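Local coordinates for protein DELTA1-pyrroline-2-carboxylate reductase (Thermococcus litoralis DSM 5473, PDB 6T3E) that reduces delta1-pyrroline-2-carboxylate to L-proline with NADH as hydride donor, probably as a step in L-hydroxyproline metabolism, at residues A137-K149 with L298-N312. Residues are numbered along the deposited sequence; the frame is centred on the assembly and turned at random.
Sequences AASGVATKYLARK and LAEIVAGVKKGRENN
Tyr-145 and Ile-301 meet where helix 137-146 passes the short helix 298-303; the two axes come within 10.5 Å and cross at 55°. Residues 304-312 run as a loop past the C-terminal end of helix 128-146. Arg-309 N donates to Tyr-145 O at 3.0 Å. Between the helices the packing is apolar. Ile-301 CG2 lies 3.5 Å from Tyr-145 CG, the two side chains running antiparallel alongside one another. The phenol OH bonds to Glu-47 of helix 39-54. Leu-298 CG is anti to the backbone N (chi1 -176°); this carries the isobutyl end toward helix 137-146, where CD2 meets Val-141 CG2 and CD1 meets Ala-142 CB. Leu-146 CD2 rests on Gly-308 CA at 3.7 Å. Arg-309 NH1 gives Leu-146 O a bond of 3.0 Å, bent at hydrogen (142°), while NH2 bonds to Glu-314. Arg-148 CG packs on Arg-309 NE; the Arg-148 guanidinium has salt bridges to Asp-218 and Asp-150, which probably offset the nearby Arg-309 charge, and bonds Gly-239 O. With an alanine at Arg-309, Leu-146 O would probably lose its NH1 donor and Glu-314 its charged partner. The contact joins helix 128-146, which starts beside the proline pocket, to the edge of the Rossmann-type parallel sheet, where strand 294-297 leads into helix 298-303.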
# COMPACT_ATOMS: atom_id res chain seq x y z
N ALA B 137 18.50 -5.71 -11.98
CA ALA B 137 18.71 -7.13 -11.74
C ALA B 137 17.62 -7.97 -12.35
O ALA B 137 17.89 -9.07 -12.87
CB ALA B 137 18.81 -7.40 -10.24
N ALA B 138 16.37 -7.49 -12.30
CA ALA B 138 15.27 -8.24 -12.92
C ALA B 138 15.53 -8.43 -14.41
O ALA B 138 15.35 -9.53 -14.95
CB ALA B 138 13.94 -7.52 -12.68
N SER B 139 15.98 -7.38 -15.09
CA SER B 139 16.38 -7.53 -16.48
C SER B 139 17.66 -8.34 -16.60
O SER B 139 17.90 -8.96 -17.65
CB SER B 139 16.53 -6.16 -17.16
OG SER B 139 15.37 -5.35 -16.96
N GLY B 140 18.50 -8.34 -15.56
CA GLY B 140 19.71 -9.15 -15.61
C GLY B 140 19.42 -10.64 -15.67
O GLY B 140 20.01 -11.36 -16.48
N VAL B 141 18.48 -11.12 -14.86
CA VAL B 141 18.14 -12.54 -14.91
C VAL B 141 17.48 -12.87 -16.24
O VAL B 141 17.76 -13.91 -16.84
CB VAL B 141 17.29 -12.98 -13.70
CG1 VAL B 141 17.95 -12.57 -12.39
CG2 VAL B 141 15.88 -12.44 -13.76
N ALA B 142 16.60 -11.99 -16.73
CA ALA B 142 15.96 -12.27 -18.02
C ALA B 142 16.99 -12.27 -19.14
O ALA B 142 16.91 -13.10 -20.05
CB ALA B 142 14.85 -11.27 -18.30
N THR B 143 17.97 -11.37 -19.08
CA THR B 143 19.02 -11.33 -20.09
C THR B 143 19.80 -12.64 -20.14
O THR B 143 20.19 -13.10 -21.22
CB THR B 143 19.95 -10.14 -19.82
OG1 THR B 143 19.18 -8.92 -19.88
CG2 THR B 143 21.10 -10.07 -20.82
N LYS B 144 20.02 -13.28 -18.98
CA LYS B 144 20.75 -14.55 -18.95
C LYS B 144 20.07 -15.62 -19.80
O LYS B 144 20.75 -16.43 -20.44
CB LYS B 144 20.88 -15.04 -17.51
CG LYS B 144 22.28 -14.97 -16.96
CD LYS B 144 22.40 -15.75 -15.66
CE LYS B 144 21.44 -15.21 -14.61
NZ LYS B 144 21.55 -15.97 -13.34
N TYR B 145 18.75 -15.68 -19.77
CA TYR B 145 18.01 -16.71 -20.47
C TYR B 145 17.63 -16.34 -21.90
O TYR B 145 17.40 -17.24 -22.71
CB TYR B 145 16.72 -17.06 -19.72
CG TYR B 145 16.96 -17.66 -18.36
CD1 TYR B 145 16.89 -19.03 -18.17
CD2 TYR B 145 17.25 -16.86 -17.27
CE1 TYR B 145 17.10 -19.59 -16.93
CE2 TYR B 145 17.47 -17.40 -16.02
CZ TYR B 145 17.40 -18.77 -15.86
OH TYR B 145 17.61 -19.31 -14.61
N LEU B 146 17.57 -15.04 -22.22
CA LEU B 146 17.00 -14.58 -23.48
C LEU B 146 17.99 -13.97 -24.45
O LEU B 146 17.67 -13.86 -25.64
CB LEU B 146 15.89 -13.54 -23.23
CG LEU B 146 14.65 -13.98 -22.46
CD1 LEU B 146 13.69 -12.82 -22.28
CD2 LEU B 146 13.98 -15.14 -23.17
N ALA B 147 19.17 -13.57 -24.00
CA ALA B 147 20.13 -12.88 -24.85
C ALA B 147 21.16 -13.86 -25.40
O ALA B 147 21.49 -14.86 -24.75
CB ALA B 147 20.83 -11.75 -24.09
N ARG B 148 21.65 -13.56 -26.60
CA ARG B 148 22.72 -14.36 -27.17
C ARG B 148 23.93 -14.31 -26.24
O ARG B 148 24.27 -13.24 -25.72
CB ARG B 148 23.09 -13.85 -28.56
CG ARG B 148 22.25 -14.40 -29.70
CD ARG B 148 22.77 -13.93 -31.07
NE ARG B 148 22.53 -12.50 -31.35
CZ ARG B 148 23.47 -11.56 -31.40
NH1 ARG B 148 23.15 -10.30 -31.68
NH2 ARG B 148 24.74 -11.88 -31.17
N LYS B 149 24.55 -15.47 -26.01
CA LYS B 149 25.71 -15.52 -25.13
C LYS B 149 26.90 -14.78 -25.71
O LYS B 149 27.75 -14.29 -24.96
CB LYS B 149 26.06 -16.97 -24.83
CG LYS B 149 25.53 -17.46 -23.49
CD LYS B 149 25.81 -18.93 -23.28
CE LYS B 149 25.06 -19.47 -22.09
NZ LYS B 149 25.80 -19.20 -20.83
N LEU B 298 8.39 -14.45 -16.55
CA LEU B 298 9.76 -14.67 -16.11
C LEU B 298 9.83 -15.78 -15.07
O LEU B 298 10.80 -16.54 -15.05
CB LEU B 298 10.35 -13.38 -15.56
CG LEU B 298 11.82 -13.43 -15.13
CD1 LEU B 298 12.71 -13.66 -16.33
CD2 LEU B 298 12.22 -12.17 -14.39
N ALA B 299 8.80 -15.91 -14.23
CA ALA B 299 8.82 -16.96 -13.21
C ALA B 299 8.84 -18.34 -13.85
O ALA B 299 9.47 -19.26 -13.31
CB ALA B 299 7.62 -16.81 -12.27
N GLU B 300 8.16 -18.51 -14.99
CA GLU B 300 8.20 -19.80 -15.67
C GLU B 300 9.56 -20.07 -16.31
O GLU B 300 10.01 -21.21 -16.37
CB GLU B 300 7.10 -19.86 -16.73
CG GLU B 300 5.82 -19.19 -16.30
CD GLU B 300 4.78 -19.22 -17.38
OE1 GLU B 300 5.06 -18.71 -18.47
OE2 GLU B 300 3.69 -19.76 -17.14
N ILE B 301 10.21 -19.02 -16.81
CA ILE B 301 11.54 -19.18 -17.40
C ILE B 301 12.57 -19.54 -16.34
O ILE B 301 13.44 -20.40 -16.56
CB ILE B 301 11.92 -17.92 -18.18
CG1 ILE B 301 11.14 -17.87 -19.50
CG2 ILE B 301 13.42 -17.88 -18.44
CD1 ILE B 301 11.70 -16.91 -20.51
N VAL B 302 12.52 -18.87 -15.18
CA VAL B 302 13.48 -19.17 -14.12
C VAL B 302 13.32 -20.61 -13.65
O VAL B 302 14.31 -21.33 -13.45
CB VAL B 302 13.32 -18.18 -12.94
CG1 VAL B 302 14.34 -18.48 -11.84
CG2 VAL B 302 13.47 -16.74 -13.40
N ALA B 303 12.08 -21.07 -13.54
CA ALA B 303 11.80 -22.43 -13.09
C ALA B 303 12.20 -23.49 -14.10
O ALA B 303 12.27 -24.67 -13.73
CB ALA B 303 10.31 -22.57 -12.77
N GLY B 304 12.49 -23.11 -15.34
CA GLY B 304 12.80 -24.05 -16.39
C GLY B 304 11.60 -24.69 -17.05
O GLY B 304 11.77 -25.45 -18.01
N VAL B 305 10.38 -24.40 -16.57
CA VAL B 305 9.16 -24.93 -17.18
C VAL B 305 8.98 -24.42 -18.60
O VAL B 305 8.63 -25.18 -19.51
CB VAL B 305 7.95 -24.61 -16.28
CG1 VAL B 305 6.67 -24.52 -17.10
CG2 VAL B 305 7.84 -25.66 -15.18
N LYS B 306 9.21 -23.12 -18.82
CA LYS B 306 9.14 -22.53 -20.15
C LYS B 306 10.54 -22.16 -20.60
O LYS B 306 11.33 -21.66 -19.80
CB LYS B 306 8.25 -21.28 -20.17
CG LYS B 306 6.78 -21.56 -20.06
CD LYS B 306 6.22 -21.92 -21.41
CE LYS B 306 4.73 -21.65 -21.48
NZ LYS B 306 4.16 -22.25 -22.71
N LYS B 307 10.83 -22.36 -21.88
CA LYS B 307 12.17 -22.15 -22.39
C LYS B 307 12.36 -20.71 -22.83
O LYS B 307 11.42 -20.04 -23.24
CB LYS B 307 12.47 -23.12 -23.54
CG LYS B 307 11.87 -24.52 -23.36
CD LYS B 307 12.61 -25.33 -22.29
CE LYS B 307 12.05 -26.74 -22.12
NZ LYS B 307 12.09 -27.24 -20.71
N GLY B 308 13.61 -20.25 -22.74
CA GLY B 308 13.94 -18.88 -23.07
C GLY B 308 14.32 -18.69 -24.53
O GLY B 308 13.46 -18.81 -25.41
N ARG B 309 15.59 -18.40 -24.80
CA ARG B 309 16.09 -18.21 -26.16
C ARG B 309 16.50 -19.56 -26.74
O ARG B 309 17.40 -20.22 -26.19
CB ARG B 309 17.27 -17.25 -26.17
CG ARG B 309 18.01 -17.19 -27.49
CD ARG B 309 18.98 -16.01 -27.52
NE ARG B 309 19.13 -15.45 -28.85
CZ ARG B 309 18.35 -14.50 -29.36
NH1 ARG B 309 17.37 -13.97 -28.65
NH2 ARG B 309 18.57 -14.07 -30.59
N GLU B 310 15.86 -19.96 -27.84
CA GLU B 310 16.09 -21.27 -28.44
C GLU B 310 17.00 -21.25 -29.66
O GLU B 310 17.63 -22.27 -29.95
CB GLU B 310 14.75 -21.91 -28.83
CG GLU B 310 13.73 -21.87 -27.72
CD GLU B 310 12.51 -22.69 -28.02
OE1 GLU B 310 11.39 -22.15 -27.89
OE2 GLU B 310 12.66 -23.87 -28.40
N ASN B 311 17.07 -20.14 -30.39
CA ASN B 311 17.91 -20.09 -31.58
C ASN B 311 18.44 -18.68 -31.77
O ASN B 311 18.03 -17.73 -31.09
CB ASN B 311 17.15 -20.57 -32.83
CG ASN B 311 16.00 -19.67 -33.20
OD1 ASN B 311 16.19 -18.58 -33.73
ND2 ASN B 311 14.78 -20.13 -32.95
N ASN B 312 19.37 -18.55 -32.72
CA ASN B 312 20.07 -17.30 -32.96
C ASN B 312 19.23 -16.27 -33.70
O ASN B 312 19.50 -15.07 -33.58
CB ASN B 312 21.36 -17.56 -33.74
CG ASN B 312 22.58 -17.58 -32.85
OD1 ASN B 312 22.51 -17.99 -31.68
ND2 ASN B 312 23.70 -17.13 -33.38